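Local coordinates for lipopolysaccharide biosynthesis protein wbpB (Thermus thermophilus, PDB 3O9Z) that acts as an NAD-dependent dehydrogenase in the biosynthesis of 2,3-diacetamido-2,3-dideoxy-D-mannuronic acid, a lipopolysaccharide sugar, and binds 2-oxoglutarate beside the dinucleotide, at residues 61-66 with 71-76; 104-109 with 113-118; 139-144 with 249-254; 157-162 with 232-237. One frame throughout, in Å; residues are numbered along the deposited sequence.

How the interactions relate
From the N terminus, interaction 1 comes first: it closes the short loop that takes helix 56-68 into strand 75-78 of the nucleotide-binding sheet. Interaction 2 follows in series, joining the loop after strand 98-101 to the helix that it starts; all four of these segments belong to the Rossmann fold. Interaction 3 closes a far longer excursion of 104 residues, bringing helix 136-146 onto strand 245-251 of the second sheet. Interaction 4 falls wholly within that excursion, and no two contacts cross. Strands 152-160 and 245-251 are antiparallel neighbours, which puts interactions 3 and 4 on one sheet with centres about 20 Å apart, whereas interaction 1 lies about 43 Å from either.

Interaction 1 (61-66 with 71-76); sequences AYLEDL and EGVDYL
The backbone of Glu71 turns back on the last part of helix 56-68, its N donating to Leu66 O at 2.8 Å with an N-H...O angle of 162°, an i+5 to i bond whose donor stands 35° above the carbonyl plane. One turn back, a water bridges the chains: it donates to Leu63 O at 2.8 Å and accepts from Val73 N at 3.0 Å, so the peptide groups leaving the helix keep polar partners. Gly72, between these two links, brings its CA within 4.7 Å of the CA of Leu66. This loop follows the helical arm of a beta-alpha-beta crossover in the NAD-binding Rossmann fold, in which helix 56-68 carries the chain from edge strand 51-53 across the sheet to strand 75-78. Leucine and valine, both apolar, suit the buried angle between the helix and the loop leading to the strand. CD2 of Leu63 reaches CG1 of Val73 at 4.0 Å and lies a little farther from CG2. CB of Leu66 lies 3.6 Å from Glu71 O; with CG anti to the carbonyl carbon (chi1 -69°), CD1 comes to 3.9 Å from the same oxygen. CG of Leu66 also rests over one face of the Tyr62 ring, offset toward the rim. Leu66 and Val73 both touch Val31 of the sheet, while the carboxylate of Glu71 turns to a salt bridge with Arg69. On the outer side of the helix, Glu64 and Asp65 form salt bridges with Arg90 of the second subunit, Glu64 pairing also with its Arg94 and Asp65 with its Arg114.

Interaction 2 (104-109 with 113-118); sequences PLVLWP and ARLKEL
The flat carbonyl group of Pro109 meets Ala113 at its oxygen end: Ala113 N donates to Pro109 O at 3.0 Å, with an N-H...O angle of 156° and the donor tilted 17° from the carbonyl plane. The methyl CB of Ala113 passes the same oxygen at 3.8 Å, and so small a side chain suits an exposed helix position. The other flat group here, the indole of Trp108, makes a cation-pi contact with Arg295, which also donates to Leu107 O. The i+4 to i bond belongs to the opening turn of helix 109-122. Trp108 is the N-cap, and its N-H is taken by the carboxylate of Glu111, three residues on. Proline suits the first helical position, where no backbone N-H is needed and its ring already holds phi near the helical value.

A second touch is purely apolar. Val106 and Leu115 each point toward the other's segment and slide past each other in opposite directions, CG1 of Val106 meeting CD1 of Leu115 at 3.7 Å. In Val106 the torsion that sets CG1 anti to the carbonyl carbon (chi1 -58°) turns this methyl to the leucine. The loop starts at cis-Pro104, the proline of the Glu-Lys-Pro motif of this oxidoreductase family, whose Lys103 binds both NAD and 2-oxoglutarate; Pro104 O accepts from His85, an NAD-binding residue. Around the contact, Leu115 leans on Tyr86 and Ile89 of helix 85-94, while Leu105 reaches helix 281-294 and strand 126-128, and Pro109 touches Ala292.

Interaction 3 (139-144 with 249-254); sequences LALKER and IAVDGE
Leu141 leaves helix 136-146 with its CB directed at strand 245-251, and with CG anti to the backbone N (chi1 176°) the chain runs on outward before it forks. From CG the two methyls part: CD2 meets CG2 of Ile249 at 3.7 Å, while CD1 approaches CG2 of Val251 more loosely, at 4.4 Å. Ile249 and Val251, two apart on the strand, present their branched side chains to the same face, so one leucine fork spans both. Leu141 and Ile249 cross obliquely, and Ile249 also touches Leu192 and Leu195 of helix 186-196, which lies on this face as well. The arrangement is that of an alpha/beta layer: helices packed on the mixed sheet of the C-terminal domain, here near the turned end of an antiparallel hairpin formed by strands 245-251 and 254-257. Its type I' turn runs from Val251 to Glu254, closed by backbone bonds both ways between these two; Asp252 and Gly253 hold the positive phi values that the turn demands, which glycine tolerates easily. Farther out, the contact turns polar. CA of Leu141 lies 3.5 Å above one face of the Arg144 guanidinium, offset toward the rim. That group does not touch Glu254 directly, for Arg144 NE and Glu254 OE1 stand 4.8 Å apart. Two waters bridge the opposite charges instead: one accepts from Arg144 NE at 3.1 Å, lying in the guanidinium plane at its edge, and donates to Glu254 OE1 at 2.9 Å, while the other links Arg144 NH2 to the same OE1.

Interaction 4 (157-162 with 232-237); sequences TYVTGR and SFVPEP. With AKG (2-oxoglutaric acid), chain F.
Val159 supplies half of the buried surface, its two methyls shared between Phe233 and Val234. With CG1 anti to the backbone N (chi1 -179°), that methyl meets CG2 of Val234 at 3.9 Å, whereas CG2 reaches CB of Phe233 at 4.0 Å, the two side chains crossing at about a right angle. The Phe233 ring itself leads away and meets that of Phe226. A beta-branched valine suits an inner strand whose one face is roofed by the 3-10 and loop residues 232-235, just ahead of helix 236-239.

The other face of strand 152-160 is the 2-oxoglutarate site. Tyr158 OH donates to AKG O4 at 2.6 Å, the oxygen lying at the ring's edge near its plane. Thr160 OG1 gives its proton to AKG O3 at 2.9 Å and accepts from Arg162 NH1. The NH2 of Arg162 bridges the two carboxylates, nearly straight to O3 (3.0 Å, 172°) and at 2.8 Å to O1 of the keto-acid end. Its plane is steadied by NH1, which also donates to Gly161 O at 2.9 Å, a second-shell partner. A leucine in place of Arg162 would probably leave O1 and O3 without this shared donor and its positive charge, and Thr160 OG1 without the N-H it accepts. Lys103, His187 and Arg247 bind the same ligand. Such a set of donors, with two arginines and a lysine, is consistent with binding a dianion, and its spread over both carboxylates suggests that their spacing may matter as well as their charge.

Interaction 1 (61-66 with 71-76)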
# COMPACT_ATOMS: atom_id res chain seq x y z
N ALA A 61 1.90 20.44 -4.24
CA ALA A 61 2.37 21.30 -5.33
C ALA A 61 1.20 21.91 -6.06
O ALA A 61 1.29 23.05 -6.53
CB ALA A 61 3.24 20.50 -6.27
N TYR A 62 0.10 21.17 -6.26
CA TYR A 62 -1.10 21.64 -6.90
C TYR A 62 -1.78 22.75 -6.13
O TYR A 62 -2.10 23.80 -6.70
CB TYR A 62 -2.04 20.44 -7.16
CG TYR A 62 -3.38 20.89 -7.68
CD1 TYR A 62 -3.48 21.34 -8.99
CD2 TYR A 62 -4.49 20.96 -6.86
CE1 TYR A 62 -4.68 21.82 -9.49
CE2 TYR A 62 -5.70 21.40 -7.36
CZ TYR A 62 -5.78 21.83 -8.67
OH TYR A 62 -6.97 22.30 -9.19
N LEU A 63 -1.93 22.54 -4.83
CA LEU A 63 -2.52 23.57 -4.00
C LEU A 63 -1.59 24.79 -3.94
O LEU A 63 -2.12 25.88 -3.85
CB LEU A 63 -2.79 23.05 -2.59
CG LEU A 63 -3.91 21.98 -2.57
CD1 LEU A 63 -4.08 21.56 -1.13
CD2 LEU A 63 -5.26 22.43 -3.14
N GLU A 64 -0.28 24.61 -4.00
CA GLU A 64 0.68 25.74 -3.99
C GLU A 64 0.56 26.48 -5.31
O GLU A 64 0.56 27.72 -5.30
CB GLU A 64 2.09 25.20 -3.77
CG GLU A 64 3.20 26.28 -3.57
CD GLU A 64 4.49 25.61 -3.21
OE1 GLU A 64 4.95 24.73 -3.99
OE2 GLU A 64 5.04 25.93 -2.11
N ASP A 65 0.45 25.76 -6.44
CA ASP A 65 0.14 26.42 -7.70
C ASP A 65 -1.15 27.22 -7.66
O ASP A 65 -1.15 28.36 -8.16
CB ASP A 65 0.09 25.42 -8.88
CG ASP A 65 1.41 24.76 -9.19
OD1 ASP A 65 2.51 25.24 -8.81
OD2 ASP A 65 1.34 23.70 -9.89
N LEU A 66 -2.24 26.70 -7.12
CA LEU A 66 -3.49 27.43 -6.97
C LEU A 66 -3.26 28.71 -6.14
O LEU A 66 -3.72 29.79 -6.55
CB LEU A 66 -4.57 26.57 -6.32
CG LEU A 66 -5.11 25.41 -7.17
CD1 LEU A 66 -6.27 24.85 -6.38
CD2 LEU A 66 -5.50 25.83 -8.58
N GLU A 71 -6.02 31.47 -6.60
CA GLU A 71 -7.20 30.61 -6.54
C GLU A 71 -7.00 29.58 -5.41
O GLU A 71 -7.48 28.44 -5.50
CB GLU A 71 -7.40 29.84 -7.85
CG GLU A 71 -7.30 30.72 -9.09
CD GLU A 71 -7.67 29.98 -10.36
OE1 GLU A 71 -6.87 29.14 -10.84
OE2 GLU A 71 -8.78 30.26 -10.87
N GLY A 72 -6.24 29.96 -4.39
CA GLY A 72 -5.94 29.04 -3.30
C GLY A 72 -7.20 28.53 -2.63
O GLY A 72 -8.29 29.12 -2.67
N VAL A 73 -7.10 27.35 -2.01
CA VAL A 73 -8.14 26.91 -1.11
C VAL A 73 -8.15 27.77 0.18
O VAL A 73 -7.09 28.21 0.67
CB VAL A 73 -8.12 25.36 -0.79
CG1 VAL A 73 -8.43 24.60 -2.09
CG2 VAL A 73 -6.79 24.93 -0.18
N ASP A 74 -9.35 27.86 0.71
CA ASP A 74 -9.57 28.51 2.03
C ASP A 74 -9.30 27.57 3.21
O ASP A 74 -8.76 28.01 4.24
CB ASP A 74 -11.02 28.98 2.07
CG ASP A 74 -11.30 30.03 1.01
OD1 ASP A 74 -10.52 31.00 0.91
OD2 ASP A 74 -12.31 29.86 0.29
N TYR A 75 -9.60 26.28 3.04
CA TYR A 75 -9.58 25.32 4.13
C TYR A 75 -9.07 23.96 3.60
O TYR A 75 -9.45 23.51 2.50
CB TYR A 75 -10.99 25.07 4.64
CG TYR A 75 -11.33 25.95 5.81
CD1 TYR A 75 -11.08 25.54 7.11
CD2 TYR A 75 -11.80 27.23 5.61
CE1 TYR A 75 -11.36 26.34 8.20
CE2 TYR A 75 -12.07 28.06 6.68
CZ TYR A 75 -11.84 27.61 7.96
OH TYR A 75 -12.10 28.43 9.04
N LEU A 76 -8.20 23.36 4.40
CA LEU A 76 -7.91 21.93 4.24
C LEU A 76 -8.74 21.20 5.30
O LEU A 76 -8.44 21.36 6.49
CB LEU A 76 -6.42 21.68 4.37
CG LEU A 76 -6.06 20.21 4.08
CD1 LEU A 76 -6.39 19.86 2.60
CD2 LEU A 76 -4.62 20.04 4.37
O HOH W 1 -4.32 26.31 -2.14

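Interaction 2 (104-109 with 113-118)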
# COMPACT_ATOMS: atom_id res chain seq x y z
N PRO A 104 -8.65 13.22 17.05
CA PRO A 104 -8.10 14.27 17.96
C PRO A 104 -7.41 15.29 17.06
O PRO A 104 -6.81 14.90 16.06
CB PRO A 104 -7.06 13.51 18.80
CG PRO A 104 -6.57 12.39 17.83
CD PRO A 104 -7.84 11.99 17.10
N LEU A 105 -7.46 16.57 17.39
CA LEU A 105 -6.83 17.58 16.53
C LEU A 105 -5.38 17.23 16.19
O LEU A 105 -4.99 17.27 15.00
CB LEU A 105 -6.94 18.96 17.25
CG LEU A 105 -6.49 20.21 16.45
CD1 LEU A 105 -7.13 20.17 15.08
CD2 LEU A 105 -6.96 21.47 17.22
N VAL A 106 -4.57 16.91 17.19
CA VAL A 106 -3.25 16.33 17.03
C VAL A 106 -3.03 15.33 18.16
O VAL A 106 -3.91 15.19 19.03
CB VAL A 106 -2.10 17.37 17.02
CG1 VAL A 106 -2.29 18.39 15.88
CG2 VAL A 106 -2.04 18.13 18.40
N LEU A 107 -1.90 14.64 18.14
CA LEU A 107 -1.62 13.58 19.12
C LEU A 107 -0.96 14.12 20.38
O LEU A 107 -1.10 13.55 21.45
CB LEU A 107 -0.78 12.43 18.54
CG LEU A 107 -1.52 11.56 17.51
CD1 LEU A 107 -0.53 10.45 17.05
CD2 LEU A 107 -2.78 11.06 18.25
N TRP A 108 -0.17 15.20 20.28
CA TRP A 108 0.71 15.60 21.40
C TRP A 108 0.57 17.08 21.76
O TRP A 108 0.47 17.93 20.90
CB TRP A 108 2.17 15.33 21.04
CG TRP A 108 2.44 13.88 20.78
CD1 TRP A 108 2.51 13.25 19.56
CD2 TRP A 108 2.68 12.88 21.77
NE1 TRP A 108 2.78 11.91 19.75
CE2 TRP A 108 2.88 11.65 21.09
CE3 TRP A 108 2.75 12.88 23.17
CZ2 TRP A 108 3.16 10.46 21.77
CZ3 TRP A 108 2.99 11.68 23.84
CH2 TRP A 108 3.21 10.49 23.14
N PRO A 109 0.70 17.41 23.06
CA PRO A 109 0.82 18.83 23.44
C PRO A 109 1.96 19.59 22.73
O PRO A 109 1.72 20.75 22.44
CB PRO A 109 1.06 18.78 24.96
CG PRO A 109 0.35 17.46 25.38
CD PRO A 109 0.67 16.51 24.23
N ALA A 113 1.63 23.16 20.71
CA ALA A 113 2.51 24.33 20.96
C ALA A 113 3.16 24.80 19.66
O ALA A 113 3.23 26.02 19.40
CB ALA A 113 3.54 24.00 22.00
N ARG A 114 3.60 23.88 18.81
CA ARG A 114 4.26 24.26 17.58
C ARG A 114 3.22 24.85 16.64
O ARG A 114 3.50 25.83 15.92
CB ARG A 114 4.98 23.07 16.94
CG ARG A 114 6.11 22.40 17.68
CD ARG A 114 7.39 23.23 17.75
NE ARG A 114 8.19 22.83 18.92
CZ ARG A 114 9.42 23.26 19.19
NH1 ARG A 114 10.02 24.11 18.37
NH2 ARG A 114 10.05 22.84 20.28
N LEU A 115 2.01 24.29 16.59
CA LEU A 115 0.92 24.87 15.83
C LEU A 115 0.52 26.28 16.21
O LEU A 115 0.26 27.10 15.34
CB LEU A 115 -0.31 23.93 15.71
CG LEU A 115 -0.16 22.58 15.01
CD1 LEU A 115 -1.60 21.97 15.02
CD2 LEU A 115 0.32 22.83 13.56
N LYS A 116 0.62 26.59 17.50
CA LYS A 116 0.40 27.97 17.93
C LYS A 116 1.45 28.90 17.30
O LYS A 116 1.12 29.95 16.77
CB LYS A 116 0.43 28.02 19.47
CG LYS A 116 -0.79 27.40 20.13
CD LYS A 116 -2.05 28.22 19.92
CE LYS A 116 -2.07 29.44 20.84
NZ LYS A 116 -3.38 30.16 20.78
N GLU A 117 2.70 28.45 17.29
CA GLU A 117 3.77 29.27 16.67
C GLU A 117 3.48 29.47 15.19
O GLU A 117 3.76 30.54 14.62
CB GLU A 117 5.13 28.58 16.87
CG GLU A 117 5.59 28.63 18.33
CD GLU A 117 6.89 27.89 18.59
OE1 GLU A 117 7.52 27.40 17.62
OE2 GLU A 117 7.30 27.84 19.77
N LEU A 118 2.99 28.42 14.51
CA LEU A 118 2.90 28.48 13.07
C LEU A 118 1.64 29.26 12.67
O LEU A 118 1.58 29.91 11.61
CB LEU A 118 2.89 27.04 12.52
CG LEU A 118 4.29 26.41 12.53
CD1 LEU A 118 4.26 24.89 12.26
CD2 LEU A 118 5.15 27.14 11.50

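Interaction 3 (139-144 with 249-254)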
# COMPACT_ATOMS: atom_id res chain seq x y z
N LEU A 139 -25.21 20.51 25.14
CA LEU A 139 -25.34 21.95 25.31
C LEU A 139 -26.33 22.27 26.43
O LEU A 139 -26.08 23.19 27.21
CB LEU A 139 -25.76 22.60 24.00
CG LEU A 139 -24.70 22.79 22.92
CD1 LEU A 139 -25.37 23.02 21.56
CD2 LEU A 139 -23.78 23.95 23.28
N ALA A 140 -27.43 21.54 26.49
CA ALA A 140 -28.45 21.76 27.53
C ALA A 140 -27.87 21.46 28.92
O ALA A 140 -28.05 22.22 29.89
CB ALA A 140 -29.69 20.92 27.24
N LEU A 141 -27.15 20.34 29.02
CA LEU A 141 -26.45 19.98 30.26
C LEU A 141 -25.49 21.06 30.72
O LEU A 141 -25.45 21.40 31.92
CB LEU A 141 -25.73 18.65 30.07
CG LEU A 141 -24.86 18.15 31.23
CD1 LEU A 141 -25.68 18.05 32.52
CD2 LEU A 141 -24.33 16.76 30.85
N LYS A 142 -24.69 21.60 29.80
CA LYS A 142 -23.73 22.61 30.15
C LYS A 142 -24.41 23.85 30.70
O LYS A 142 -23.93 24.46 31.65
CB LYS A 142 -22.83 22.93 28.96
CG LYS A 142 -21.82 24.01 29.28
CD LYS A 142 -20.89 24.33 28.14
CE LYS A 142 -19.63 25.00 28.64
NZ LYS A 142 -19.90 26.46 28.79
N GLU A 143 -25.56 24.20 30.14
CA GLU A 143 -26.28 25.36 30.66
C GLU A 143 -26.75 25.12 32.08
O GLU A 143 -26.62 26.01 32.93
CB GLU A 143 -27.45 25.70 29.74
CG GLU A 143 -26.97 26.31 28.45
CD GLU A 143 -25.98 27.42 28.71
OE1 GLU A 143 -26.42 28.49 29.20
OE2 GLU A 143 -24.76 27.23 28.45
N ARG A 144 -27.29 23.94 32.34
CA ARG A 144 -27.81 23.62 33.67
C ARG A 144 -26.68 23.63 34.70
O ARG A 144 -26.89 24.05 35.84
CB ARG A 144 -28.51 22.27 33.71
CG ARG A 144 -29.81 22.15 32.92
CD ARG A 144 -30.56 20.87 33.22
NE ARG A 144 -29.81 19.64 32.94
CZ ARG A 144 -29.78 19.04 31.75
NH1 ARG A 144 -30.40 19.59 30.72
NH2 ARG A 144 -29.09 17.93 31.58
N ILE A 249 -23.28 10.27 30.32
CA ILE A 249 -22.70 11.10 31.38
C ILE A 249 -23.72 11.23 32.50
O ILE A 249 -24.86 11.70 32.30
CB ILE A 249 -22.15 12.44 30.88
CG1 ILE A 249 -21.50 13.21 32.05
CG2 ILE A 249 -23.22 13.29 30.19
CD1 ILE A 249 -20.68 14.42 31.58
N ALA A 250 -23.35 10.79 33.70
CA ALA A 250 -24.26 10.86 34.86
C ALA A 250 -23.70 11.85 35.87
O ALA A 250 -22.60 11.66 36.39
CB ALA A 250 -24.46 9.48 35.50
N VAL A 251 -24.43 12.94 36.11
CA VAL A 251 -23.90 14.03 36.94
C VAL A 251 -24.76 14.10 38.20
O VAL A 251 -25.98 14.31 38.13
CB VAL A 251 -23.98 15.39 36.22
CG1 VAL A 251 -23.49 16.50 37.13
CG2 VAL A 251 -23.18 15.34 34.90
N ASP A 252 -24.12 13.89 39.34
CA ASP A 252 -24.80 13.87 40.63
C ASP A 252 -26.03 12.94 40.55
O ASP A 252 -27.10 13.30 41.04
CB ASP A 252 -25.26 15.30 40.99
CG ASP A 252 -24.13 16.19 41.50
OD1 ASP A 252 -22.94 15.77 41.51
OD2 ASP A 252 -24.45 17.32 41.92
N GLY A 253 -25.88 11.78 39.92
CA GLY A 253 -26.98 10.81 39.76
C GLY A 253 -28.03 11.01 38.68
O GLY A 253 -28.98 10.22 38.57
N GLU A 254 -27.90 12.05 37.88
CA GLU A 254 -28.80 12.26 36.73
C GLU A 254 -28.15 11.84 35.41
O GLU A 254 -27.08 12.35 35.08
CB GLU A 254 -29.06 13.75 36.57
CG GLU A 254 -29.78 14.36 37.74
CD GLU A 254 -30.41 15.67 37.33
OE1 GLU A 254 -29.95 16.21 36.30
OE2 GLU A 254 -31.36 16.13 38.01
O HOH W 2 -28.20 15.94 33.74
O HOH W 3 -28.17 18.25 35.17

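Interaction 4 (157-162 with 232-237)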
# COMPACT_ATOMS: atom_id res chain seq x y z
N THR A 157 -19.56 6.78 31.08
CA THR A 157 -19.44 5.44 30.53
C THR A 157 -19.58 5.53 29.02
O THR A 157 -20.49 6.19 28.51
CB THR A 157 -20.61 4.58 31.05
OG1 THR A 157 -20.60 4.63 32.48
CG2 THR A 157 -20.41 3.11 30.64
N TYR A 158 -18.59 5.00 28.30
CA TYR A 158 -18.48 5.25 26.87
C TYR A 158 -18.15 3.93 26.20
O TYR A 158 -16.99 3.49 26.20
CB TYR A 158 -17.38 6.31 26.61
CG TYR A 158 -17.51 7.00 25.28
CD1 TYR A 158 -17.12 6.38 24.09
CD2 TYR A 158 -18.09 8.26 25.20
CE1 TYR A 158 -17.24 7.05 22.86
CE2 TYR A 158 -18.25 8.92 24.00
CZ TYR A 158 -17.82 8.33 22.84
OH TYR A 158 -17.97 8.96 21.62
N VAL A 159 -19.15 3.29 25.62
CA VAL A 159 -18.98 1.97 25.02
C VAL A 159 -19.44 2.11 23.58
O VAL A 159 -20.54 2.59 23.29
CB VAL A 159 -19.87 0.91 25.70
CG1 VAL A 159 -19.60 -0.43 25.04
CG2 VAL A 159 -19.56 0.79 27.19
N THR A 160 -18.57 1.80 22.63
CA THR A 160 -18.95 1.91 21.23
C THR A 160 -18.35 0.73 20.46
O THR A 160 -17.13 0.62 20.31
CB THR A 160 -18.59 3.30 20.65
OG1 THR A 160 -19.02 3.34 19.28
CG2 THR A 160 -17.09 3.55 20.73
N GLY A 161 -19.18 -0.25 20.10
CA GLY A 161 -18.62 -1.52 19.65
C GLY A 161 -17.88 -1.38 18.33
O GLY A 161 -18.27 -0.60 17.46
N ARG A 162 -16.81 -2.17 18.23
CA ARG A 162 -16.04 -2.21 16.97
C ARG A 162 -15.81 -3.65 16.57
O ARG A 162 -15.36 -4.50 17.36
CB ARG A 162 -14.67 -1.52 17.12
CG ARG A 162 -14.80 -0.01 17.30
CD ARG A 162 -15.24 0.71 16.02
NE ARG A 162 -15.27 2.15 16.21
CZ ARG A 162 -16.26 2.80 16.81
NH1 ARG A 162 -17.27 2.14 17.35
NH2 ARG A 162 -16.20 4.14 16.91
N SER A 232 -20.00 -5.95 24.67
CA SER A 232 -20.47 -6.71 25.81
C SER A 232 -20.66 -5.81 27.03
O SER A 232 -21.31 -6.19 28.01
CB SER A 232 -19.55 -7.89 26.16
OG SER A 232 -18.36 -7.50 26.83
N PHE A 233 -20.02 -4.63 27.03
CA PHE A 233 -20.18 -3.73 28.19
C PHE A 233 -21.38 -2.80 28.10
O PHE A 233 -21.67 -2.04 29.02
CB PHE A 233 -18.90 -2.91 28.46
CG PHE A 233 -17.74 -3.74 29.01
CD1 PHE A 233 -17.69 -4.17 30.33
CD2 PHE A 233 -16.75 -4.15 28.15
CE1 PHE A 233 -16.64 -4.92 30.81
CE2 PHE A 233 -15.70 -4.93 28.60
CZ PHE A 233 -15.64 -5.31 29.93
N VAL A 234 -22.09 -2.82 26.97
CA VAL A 234 -23.37 -2.13 26.94
C VAL A 234 -24.27 -2.75 28.03
O VAL A 234 -24.34 -3.98 28.15
CB VAL A 234 -24.04 -2.37 25.57
CG1 VAL A 234 -25.46 -1.74 25.57
CG2 VAL A 234 -23.22 -1.68 24.47
N PRO A 235 -24.93 -1.89 28.83
CA PRO A 235 -25.77 -2.41 29.93
C PRO A 235 -26.75 -3.46 29.42
O PRO A 235 -27.26 -3.36 28.30
CB PRO A 235 -26.52 -1.17 30.41
CG PRO A 235 -25.53 -0.06 30.18
CD PRO A 235 -24.85 -0.42 28.88
N GLU A 236 -26.95 -4.49 30.23
CA GLU A 236 -27.73 -5.66 29.81
C GLU A 236 -29.13 -5.36 29.26
O GLU A 236 -29.50 -5.93 28.24
CB GLU A 236 -27.82 -6.69 30.93
CG GLU A 236 -28.39 -8.01 30.43
CD GLU A 236 -29.90 -8.05 30.54
OE1 GLU A 236 -30.47 -7.29 31.36
OE2 GLU A 236 -30.52 -8.83 29.79
N PRO A 237 -29.86 -4.41 29.87
CA PRO A 237 -31.19 -4.11 29.31
C PRO A 237 -31.19 -3.55 27.88
O PRO A 237 -32.18 -3.68 27.15
CB PRO A 237 -31.77 -3.12 30.32
CG PRO A 237 -31.08 -3.46 31.63
CD PRO A 237 -29.63 -3.69 31.13
C1 AKG F . -14.11 7.07 15.90
O1 AKG F . -14.49 5.90 15.61
O2 AKG F . -12.99 7.49 15.59
C2 AKG F . -15.00 8.04 16.50
O5 AKG F . -14.57 9.17 16.73
C3 AKG F . -16.42 7.68 16.85
C4 AKG F . -16.44 7.25 18.32
C5 AKG F . -17.77 6.68 18.77
O3 AKG F . -18.34 5.83 18.06
O4 AKG F . -18.26 7.08 19.83